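Local coordinates for protein 2-hydroxyisobutyryl-CoA mutase large subunit (Aquincola tertiaricarbonis, PDB 4R3U) that forms the substrate-binding large subunit of a cobalamin-dependent mutase that interconverts 2-hydroxyisobutyryl-CoA and (S)-3-hydroxybutyryl-CoA, at residues F129-T133 / S144-V148; E267-L272 / F298-S302. All coordinates share one frame; numbering follows the deposited sequence.

Contact 1 of 2, residues F129-T133 / S144-V148; sequences FDMPT and SDGEV
D130 reaches across to E147 and V148, and its side chain is a compact example of one carboxylate serving both a helix start and a neighbouring loop. D130 CB lies 3.7 Å from E147 O, and CG is turned between the backbone N and the carbonyl carbon (chi1 63°), which folds the carboxylate back over the first turn of helix 131-135. There OD1 is the N-cap acceptor: T133 N meets it nearly along its C-O axis, while T133 OG1 comes from the other face of the carboxylate plane at 2.7 Å from D130 OD1. OD2 turns to the loop, 3.6 Å from V148 CA, and accepts from G149 N just beyond.

P132, in the first turn, packs against the type II turn of 144-147. Its CB sits 3.4 Å from S144 OG, whose hydrogen bond goes to D138 O, and its CD is 3.9 Å from E147 CB. M131 runs obliquely past E147, with OE2 of the glutamate 3.3 Å from M131 CG; the other oxygen, OE1, accepts from L26 N of the small subunit. A water joins the backbones, accepting from M131 N at 3.3 Å and donating to E147 O at 2.7 Å.

Direct contact between the segments is thus van der Waals, and the water supplies the polar link between them. The chemistry implies a junction in which the loop is held against the helix start beside cobalamin, which M131 touches and F129 O binds, while E147 ties the same loop to the small subunit.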
ATOM      1  N   PHE A 129     -17.222  -1.026  22.319  1.00 20.45           N
ATOM      2  CA  PHE A 129     -18.465  -1.234  23.070  1.00 19.97           C
ATOM      3  C   PHE A 129     -19.674  -0.632  22.375  1.00 25.81           C
ATOM      4  O   PHE A 129     -19.529   0.240  21.513  1.00 25.57           O
ATOM      5  CB  PHE A 129     -18.301  -0.683  24.500  1.00 20.20           C
ATOM      6  CG  PHE A 129     -17.117  -1.307  25.222  1.00 20.21           C
ATOM      7  CD1 PHE A 129     -17.264  -2.492  25.944  1.00 21.63           C
ATOM      8  CD2 PHE A 129     -15.846  -0.744  25.127  1.00 19.45           C
ATOM      9  CE1 PHE A 129     -16.162  -3.107  26.550  1.00 21.71           C
ATOM     10  CE2 PHE A 129     -14.745  -1.371  25.714  1.00 21.70           C
ATOM     11  CZ  PHE A 129     -14.914  -2.538  26.442  1.00 20.63           C
ATOM     12  N   ASP A 130     -20.870  -1.135  22.710  1.00 23.23           N
ATOM     13  CA  ASP A 130     -22.083  -0.604  22.142  1.00 22.39           C
ATOM     14  C   ASP A 130     -22.414   0.777  22.767  1.00 27.58           C
ATOM     15  O   ASP A 130     -21.807   1.173  23.770  1.00 28.03           O
ATOM     16  CB  ASP A 130     -23.232  -1.609  22.281  1.00 23.79           C
ATOM     17  CG  ASP A 130     -23.661  -1.968  23.680  1.00 28.01           C
ATOM     18  OD1 ASP A 130     -23.258  -1.268  24.623  1.00 29.34           O
ATOM     19  OD2 ASP A 130     -24.474  -2.887  23.822  1.00 34.09           O
ATOM     20  N   MET A 131     -23.393   1.469  22.193  1.00 23.36           N
ATOM     21  CA  MET A 131     -23.829   2.770  22.662  1.00 23.94           C
ATOM     22  C   MET A 131     -24.313   2.772  24.091  1.00 27.44           C
ATOM     23  O   MET A 131     -23.826   3.619  24.835  1.00 27.97           O
ATOM     24  CB  MET A 131     -24.845   3.402  21.702  1.00 26.48           C
ATOM     25  CG  MET A 131     -24.291   3.713  20.326  1.00 28.25           C
ATOM     26  SD  MET A 131     -22.613   4.404  20.329  1.00 30.73           S
ATOM     27  CE  MET A 131     -22.837   6.005  21.019  1.00 27.14           C
ATOM     28  N   PRO A 132     -25.195   1.837  24.545  1.00 22.25           N
ATOM     29  CA  PRO A 132     -25.601   1.858  25.972  1.00 21.79           C
ATOM     30  C   PRO A 132     -24.399   1.875  26.933  1.00 29.06           C
ATOM     31  O   PRO A 132     -24.317   2.749  27.803  1.00 31.71           O
ATOM     32  CB  PRO A 132     -26.457   0.592  26.117  1.00 22.38           C
ATOM     33  CG  PRO A 132     -27.025   0.389  24.762  1.00 26.71           C
ATOM     34  CD  PRO A 132     -25.934   0.792  23.801  1.00 21.90           C
ATOM     35  N   THR A 133     -23.429   0.972  26.711  1.00 23.46           N
ATOM     36  CA  THR A 133     -22.204   0.818  27.497  1.00 23.20           C
ATOM     37  C   THR A 133     -21.341   2.085  27.470  1.00 26.78           C
ATOM     38  O   THR A 133     -20.849   2.521  28.512  1.00 27.10           O
ATOM     39  CB  THR A 133     -21.465  -0.462  27.038  1.00 26.95           C
ATOM     40  OG1 THR A 133     -22.362  -1.564  27.156  1.00 24.85           O
ATOM     41  CG2 THR A 133     -20.189  -0.745  27.819  1.00 23.28           C
ATOM     42  N   SER A 144     -31.514   2.470  25.768  1.00 32.33           N
ATOM     43  CA  SER A 144     -30.778   1.370  25.144  1.00 30.23           C
ATOM     44  C   SER A 144     -31.534   0.656  24.024  1.00 34.06           C
ATOM     45  O   SER A 144     -30.886   0.051  23.177  1.00 30.84           O
ATOM     46  CB  SER A 144     -30.329   0.360  26.198  1.00 28.54           C
ATOM     47  OG  SER A 144     -29.664   1.014  27.265  1.00 22.45           O
ATOM     48  N   ASP A 145     -32.883   0.718  24.019  1.00 34.31           N
ATOM     49  CA  ASP A 145     -33.770   0.069  23.018  1.00 35.43           C
ATOM     50  C   ASP A 145     -33.197   0.057  21.595  1.00 36.97           C
ATOM     51  O   ASP A 145     -32.832   1.116  21.069  1.00 35.92           O
ATOM     52  CB  ASP A 145     -35.170   0.729  23.019  1.00 39.12           C
ATOM     53  CG  ASP A 145     -36.218   0.006  22.194  1.00 65.40           C
ATOM     54  OD1 ASP A 145     -36.726  -1.043  22.666  1.00 70.99           O
ATOM     55  OD2 ASP A 145     -36.548   0.497  21.084  1.00 72.92           O
ATOM     56  N   GLY A 146     -33.085  -1.136  21.013  1.00 31.59           N
ATOM     57  CA  GLY A 146     -32.566  -1.312  19.656  1.00 29.81           C
ATOM     58  C   GLY A 146     -31.078  -1.060  19.463  1.00 31.99           C
ATOM     59  O   GLY A 146     -30.592  -1.105  18.339  1.00 31.19           O
ATOM     60  N   GLU A 147     -30.328  -0.801  20.549  1.00 28.41           N
ATOM     61  CA  GLU A 147     -28.904  -0.475  20.470  1.00 25.92           C
ATOM     62  C   GLU A 147     -27.996  -1.477  21.181  1.00 28.20           C
ATOM     63  O   GLU A 147     -26.773  -1.318  21.120  1.00 28.04           O
ATOM     64  CB  GLU A 147     -28.642   0.959  20.985  1.00 26.75           C
ATOM     65  CG  GLU A 147     -29.431   2.033  20.255  1.00 31.49           C
ATOM     66  CD  GLU A 147     -28.737   3.355  20.013  1.00 35.42           C
ATOM     67  OE1 GLU A 147     -29.428   4.397  20.061  1.00 43.62           O
ATOM     68  OE2 GLU A 147     -27.519   3.348  19.729  1.00 31.27           O
ATOM     69  N   VAL A 148     -28.574  -2.518  21.825  1.00 23.94           N
ATOM     70  CA  VAL A 148     -27.773  -3.515  22.576  1.00 23.94           C
ATOM     71  C   VAL A 148     -26.922  -4.403  21.648  1.00 28.29           C
ATOM     72  O   VAL A 148     -27.482  -5.061  20.771  1.00 29.53           O
ATOM     73  CB  VAL A 148     -28.618  -4.373  23.561  1.00 27.20           C
ATOM     74  CG1 VAL A 148     -27.705  -5.169  24.489  1.00 27.68           C
ATOM     75  CG2 VAL A 148     -29.584  -3.507  24.361  1.00 26.74           C
TER
HETATM   76  O   HOH W   1     -24.806  -0.120  19.733  1.00 32.77           O

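Contact 2 of 2, residues E267-L272 / F298-S302; sequences EAAFTL and FFFVS. With 3HC (3-hydroxybutanoyl-coenzyme A), chain E.
E267 and V301 supply the polar link between helix and strand. V301 N donates to E267 OE2 at 3.1 Å in a nearly straight bond (165°), meeting the oxygen on its syn side and only slightly out of the carboxylate plane. The glutamate gets there by extending fully, with CG anti to its own backbone N (chi1 174°). Its other oxygen, OE1, lies against V301 CG1 and forms a salt bridge with K312, whose NZ also binds V301 O, so the charge of this buried carboxylate is probably balanced on the spot. Within the helix, T271 OG1 donates to E267 O at 2.6 Å, leaving its methyl to face the strand.

Contacts with the rings form the second group. E267 OE2 also lies at the edge of the F300 ring, near its plane and 3.2 Å from CD1, where the polarised ring hydrogens would suit an anion. T271 CG2 touches two rings, 3.8 Å from F298 CD2 at that ring's edge and, obliquely, 3.6 Å from F300 CE1.

Apolar packing is the lighter third group: L272 CD2 looks obliquely at F298, 4.3 Å from CE2. F299 leaves this layer altogether and puts CE2 3.4 Å from thioester oxygen O1 of the bound 3-hydroxybutanoyl-CoA.

Helix 264-283 runs antiparallel to strand 298-302 as the connection of a beta-alpha-beta crossover in the TIM barrel, between strand 252-253 and its parallel neighbour 298-302. Helix 306-327 packs on F300 and L272, helix 420-442 packs on A268, A269, F270 and L272, and helix 255-259 touches E267, T271 and V301.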
ATOM      1  N   GLU A 267      -5.651  18.234  15.208  1.00 21.61           N
ATOM      2  CA  GLU A 267      -5.541  16.943  15.858  1.00 21.56           C
ATOM      3  C   GLU A 267      -4.392  16.947  16.876  1.00 28.12           C
ATOM      4  O   GLU A 267      -4.632  16.758  18.079  1.00 28.04           O
ATOM      5  CB  GLU A 267      -5.332  15.835  14.818  1.00 21.69           C
ATOM      6  CG  GLU A 267      -5.065  14.510  15.503  1.00 24.21           C
ATOM      7  CD  GLU A 267      -4.596  13.363  14.650  1.00 27.35           C
ATOM      8  OE1 GLU A 267      -4.314  13.583  13.454  1.00 19.63           O
ATOM      9  OE2 GLU A 267      -4.481  12.241  15.196  1.00 22.79           O
ATOM     10  N   ALA A 268      -3.162  17.189  16.384  1.00 24.20           N
ATOM     11  CA  ALA A 268      -1.937  17.247  17.177  1.00 23.79           C
ATOM     12  C   ALA A 268      -2.029  18.255  18.327  1.00 26.63           C
ATOM     13  O   ALA A 268      -1.833  17.891  19.491  1.00 26.47           O
ATOM     14  CB  ALA A 268      -0.739  17.572  16.273  1.00 24.23           C
ATOM     15  N   ALA A 269      -2.344  19.512  18.004  1.00 24.28           N
ATOM     16  CA  ALA A 269      -2.425  20.597  18.990  1.00 25.27           C
ATOM     17  C   ALA A 269      -3.528  20.461  20.021  1.00 28.50           C
ATOM     18  O   ALA A 269      -3.272  20.719  21.186  1.00 30.13           O
ATOM     19  CB  ALA A 269      -2.516  21.939  18.289  1.00 27.01           C
ATOM     20  N   PHE A 270      -4.748  20.042  19.619  1.00 24.29           N
ATOM     21  CA  PHE A 270      -5.869  19.897  20.568  1.00 23.30           C
ATOM     22  C   PHE A 270      -5.670  18.722  21.537  1.00 28.39           C
ATOM     23  O   PHE A 270      -6.108  18.811  22.684  1.00 29.65           O
ATOM     24  CB  PHE A 270      -7.229  19.851  19.847  1.00 24.13           C
ATOM     25  CG  PHE A 270      -7.592  21.036  18.962  1.00 24.97           C
ATOM     26  CD1 PHE A 270      -6.827  22.202  18.972  1.00 26.98           C
ATOM     27  CD2 PHE A 270      -8.717  20.997  18.153  1.00 24.95           C
ATOM     28  CE1 PHE A 270      -7.169  23.286  18.173  1.00 27.18           C
ATOM     29  CE2 PHE A 270      -9.081  22.106  17.391  1.00 27.00           C
ATOM     30  CZ  PHE A 270      -8.294  23.231  17.391  1.00 25.07           C
ATOM     31  N   THR A 271      -4.937  17.676  21.106  1.00 23.74           N
ATOM     32  CA  THR A 271      -4.605  16.521  21.933  1.00 23.32           C
ATOM     33  C   THR A 271      -3.584  16.954  22.984  1.00 28.93           C
ATOM     34  O   THR A 271      -3.727  16.601  24.171  1.00 27.41           O
ATOM     35  CB  THR A 271      -4.113  15.343  21.076  1.00 29.68           C
ATOM     36  OG1 THR A 271      -5.079  15.075  20.073  1.00 25.51           O
ATOM     37  CG2 THR A 271      -3.892  14.076  21.892  1.00 28.88           C
ATOM     38  N   LEU A 272      -2.578  17.734  22.557  1.00 27.03           N
ATOM     39  CA  LEU A 272      -1.591  18.278  23.480  1.00 28.29           C
ATOM     40  C   LEU A 272      -2.221  19.258  24.481  1.00 34.39           C
ATOM     41  O   LEU A 272      -1.864  19.217  25.661  1.00 35.34           O
ATOM     42  CB  LEU A 272      -0.387  18.865  22.742  1.00 28.58           C
ATOM     43  CG  LEU A 272       0.503  17.816  22.055  1.00 31.65           C
ATOM     44  CD1 LEU A 272       1.692  18.460  21.401  1.00 30.74           C
ATOM     45  CD2 LEU A 272       0.953  16.719  23.029  1.00 30.80           C
ATOM     46  N   PHE A 298      -1.062   8.019  24.099  1.00 23.07           N
ATOM     47  CA  PHE A 298      -1.864   8.752  23.110  1.00 21.53           C
ATOM     48  C   PHE A 298      -2.455   7.846  22.037  1.00 22.97           C
ATOM     49  O   PHE A 298      -2.093   6.669  21.924  1.00 22.70           O
ATOM     50  CB  PHE A 298      -0.987   9.838  22.459  1.00 22.76           C
ATOM     51  CG  PHE A 298      -0.498  10.871  23.434  1.00 24.21           C
ATOM     52  CD1 PHE A 298       0.621  10.629  24.230  1.00 26.18           C
ATOM     53  CD2 PHE A 298      -1.177  12.069  23.595  1.00 25.75           C
ATOM     54  CE1 PHE A 298       1.036  11.564  25.179  1.00 27.67           C
ATOM     55  CE2 PHE A 298      -0.740  13.017  24.531  1.00 28.98           C
ATOM     56  CZ  PHE A 298       0.354  12.752  25.319  1.00 27.13           C
ATOM     57  N   PHE A 299      -3.378   8.404  21.259  1.00 19.87           N
ATOM     58  CA  PHE A 299      -4.025   7.707  20.153  1.00 18.68           C
ATOM     59  C   PHE A 299      -4.216   8.694  19.008  1.00 19.74           C
ATOM     60  O   PHE A 299      -4.917   9.700  19.143  1.00 18.20           O
ATOM     61  CB  PHE A 299      -5.354   7.054  20.621  1.00 19.80           C
ATOM     62  CG  PHE A 299      -6.301   6.521  19.563  1.00 19.53           C
ATOM     63  CD1 PHE A 299      -5.818   5.880  18.423  1.00 20.45           C
ATOM     64  CD2 PHE A 299      -7.672   6.590  19.745  1.00 20.04           C
ATOM     65  CE1 PHE A 299      -6.688   5.368  17.469  1.00 20.81           C
ATOM     66  CE2 PHE A 299      -8.551   6.055  18.790  1.00 21.29           C
ATOM     67  CZ  PHE A 299      -8.053   5.423  17.670  1.00 19.72           C
ATOM     68  N   PHE A 300      -3.560   8.417  17.882  1.00 18.51           N
ATOM     69  CA  PHE A 300      -3.633   9.274  16.686  1.00 18.03           C
ATOM     70  C   PHE A 300      -4.083   8.518  15.434  1.00 17.77           C
ATOM     71  O   PHE A 300      -3.970   7.301  15.364  1.00 16.84           O
ATOM     72  CB  PHE A 300      -2.282   9.985  16.447  1.00 19.74           C
ATOM     73  CG  PHE A 300      -1.913  10.915  17.579  1.00 23.26           C
ATOM     74  CD1 PHE A 300      -2.645  12.083  17.814  1.00 25.14           C
ATOM     75  CD2 PHE A 300      -0.860  10.605  18.443  1.00 25.03           C
ATOM     76  CE1 PHE A 300      -2.322  12.924  18.881  1.00 26.53           C
ATOM     77  CE2 PHE A 300      -0.532  11.455  19.497  1.00 27.89           C
ATOM     78  CZ  PHE A 300      -1.271  12.601  19.722  1.00 26.29           C
ATOM     79  N   VAL A 301      -4.584   9.248  14.458  1.00 15.10           N
ATOM     80  CA  VAL A 301      -4.962   8.693  13.161  1.00 15.77           C
ATOM     81  C   VAL A 301      -3.699   8.695  12.267  1.00 22.39           C
ATOM     82  O   VAL A 301      -2.754   9.466  12.510  1.00 23.60           O
ATOM     83  CB  VAL A 301      -6.119   9.543  12.490  1.00 16.53           C
ATOM     84  CG1 VAL A 301      -5.631  10.928  12.058  1.00 15.85           C
ATOM     85  CG2 VAL A 301      -6.753   8.814  11.323  1.00 14.79           C
ATOM     86  N   SER A 302      -3.720   7.875  11.217  1.00 19.84           N
ATOM     87  CA  SER A 302      -2.746   7.909  10.145  1.00 18.71           C
ATOM     88  C   SER A 302      -3.616   8.244   8.952  1.00 21.15           C
ATOM     89  O   SER A 302      -4.361   7.390   8.441  1.00 20.65           O
ATOM     90  CB  SER A 302      -2.057   6.570   9.950  1.00 21.01           C
ATOM     91  OG  SER A 302      -1.152   6.722   8.871  1.00 27.75           O
TER
HETATM   92  N1A 3HC E 801      12.576  -2.892  23.081  0.50 46.88           N
HETATM   93  C2A 3HC E 801      12.357  -3.376  24.463  0.50 45.91           C
HETATM   94  N3A 3HC E 801      10.944  -3.310  24.858  0.50 44.89           N
HETATM   95  C4A 3HC E 801       9.990  -2.860  24.008  0.50 45.41           C
HETATM   96  C5A 3HC E 801      10.285  -2.432  22.763  0.50 46.16           C
HETATM   97  C6A 3HC E 801      11.563  -2.432  22.325  0.50 45.41           C
HETATM   98  N6A 3HC E 801      11.794  -1.994  21.088  0.50 43.70           N
HETATM   99  N7A 3HC E 801       9.135  -2.070  22.186  0.50 44.40           N
HETATM  100  C8A 3HC E 801       8.149  -2.278  23.053  0.50 42.80           C
HETATM  101  N9A 3HC E 801       8.677  -2.734  24.185  0.50 42.50           N
HETATM  102  C1B 3HC E 801       7.992  -3.117  25.457  0.50 38.06           C
HETATM  103  C2B 3HC E 801       7.330  -1.938  26.140  0.50 35.54           C
HETATM  104  O2B 3HC E 801       8.240  -1.241  26.996  0.50 35.58           O
HETATM  105  C3B 3HC E 801       6.213  -2.611  26.921  0.50 38.73           C
HETATM  106  O3B 3HC E 801       6.713  -3.170  28.160  0.50 44.84           O
HETATM  107  P3B 3HC E 801       5.952  -3.014  29.575  0.50 43.89           P
HETATM  108  O7A 3HC E 801       4.654  -3.675  29.331  0.50 45.33           O
HETATM  109  O8A 3HC E 801       6.860  -3.750  30.489  0.50 47.76           O
HETATM  110  O9A 3HC E 801       5.916  -1.545  29.759  0.50 39.49           O
HETATM  111  C4B 3HC E 801       5.794  -3.765  26.016  0.50 36.96           C
HETATM  112  O4B 3HC E 801       6.935  -4.054  25.151  0.50 38.51           O
HETATM  113  C5B 3HC E 801       4.534  -3.409  25.208  0.50 34.44           C
HETATM  114  O5B 3HC E 801       4.861  -2.455  24.173  0.50 33.39           O
HETATM  115  P1A 3HC E 801       4.241  -0.950  24.100  0.50 33.76           P
HETATM  116  O1A 3HC E 801       3.833  -0.460  25.445  0.50 34.58           O
HETATM  117  O2A 3HC E 801       5.156  -0.117  23.302  0.50 32.48           O
HETATM  118  O3A 3HC E 801       2.958  -1.310  23.142  0.50 33.55           O
HETATM  119  P2A 3HC E 801       1.425  -1.593  23.604  0.50 29.74           P
HETATM  120  O4A 3HC E 801       0.651  -1.927  22.399  0.50 28.43           O
HETATM  121  O5A 3HC E 801       1.370  -2.514  24.765  0.50 33.02           O
HETATM  122  O6A 3HC E 801       1.014  -0.157  24.125  0.50 28.82           O
HETATM  123  CBP 3HC E 801       0.005   2.045  24.086  0.50 27.99           C
HETATM  124  CCP 3HC E 801       0.807   0.995  23.289  0.50 29.25           C
HETATM  125  CDP 3HC E 801       0.924   2.537  25.211  0.50 26.17           C
HETATM  126  CEP 3HC E 801      -0.309   3.242  23.179  0.50 28.00           C
HETATM  127  CAP 3HC E 801      -1.298   1.425  24.693  0.50 27.59           C
HETATM  128  OAP 3HC E 801      -2.033   2.316  25.561  0.50 27.43           O
HETATM  129  C9P 3HC E 801      -2.233   0.666  23.708  0.50 28.49           C
HETATM  130  O9P 3HC E 801      -2.066  -0.530  23.462  0.50 29.02           O
HETATM  131  N8P 3HC E 801      -3.276   1.362  23.228  0.50 28.88           N
HETATM  132  C7P 3HC E 801      -4.266   0.733  22.346  0.50 26.92           C
HETATM  133  C6P 3HC E 801      -5.465   1.652  22.157  0.50 24.04           C
HETATM  134  C5P 3HC E 801      -6.481   1.085  21.161  0.50 21.79           C
HETATM  135  O5P 3HC E 801      -6.278   0.054  20.515  0.50 21.65           O
HETATM  136  N4P 3HC E 801      -7.594   1.822  21.075  0.50 20.57           N
HETATM  137  C3P 3HC E 801      -8.686   1.483  20.174  0.50 22.35           C
HETATM  138  C2P 3HC E 801      -9.446   2.748  19.883  0.50 22.78           C
HETATM  139  S1P 3HC E 801     -10.785   2.469  18.684  0.50 26.37           S
HETATM  140  C1  3HC E 801     -11.431   4.149  18.671  0.50 27.73           C
HETATM  141  O1  3HC E 801     -11.565   4.838  19.681  0.50 27.03           O
HETATM  142  C2  3HC E 801     -11.739   4.756  17.291  0.50 29.36           C
HETATM  143  C3  3HC E 801     -13.065   4.251  16.715  0.50 31.51           C
HETATM  144  O3  3HC E 801     -13.031   2.830  16.629  0.50 33.43           O
HETATM  145  C4  3HC E 801     -14.258   4.711  17.566  0.50 31.00           C

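Overall arrangement
The two contacts, whose centres lie 27 Å apart, share no helix, strand or loop, and they follow one another along the chain. Both are buried, but by different means. Contact 2 sits near the centre of the chain, where a barrel strand and its helix bury mostly aromatic and aliphatic groups round one direct hydrogen bond. Contact 1 lies towards the periphery of the subunit, where loop, helix start and small subunit converge, and water takes the bridging role. Each stands next to a different ligand: cobalamin beside 129-133, and the acyl-CoA beside 298-302, where F299 turns away from the helix to meet it.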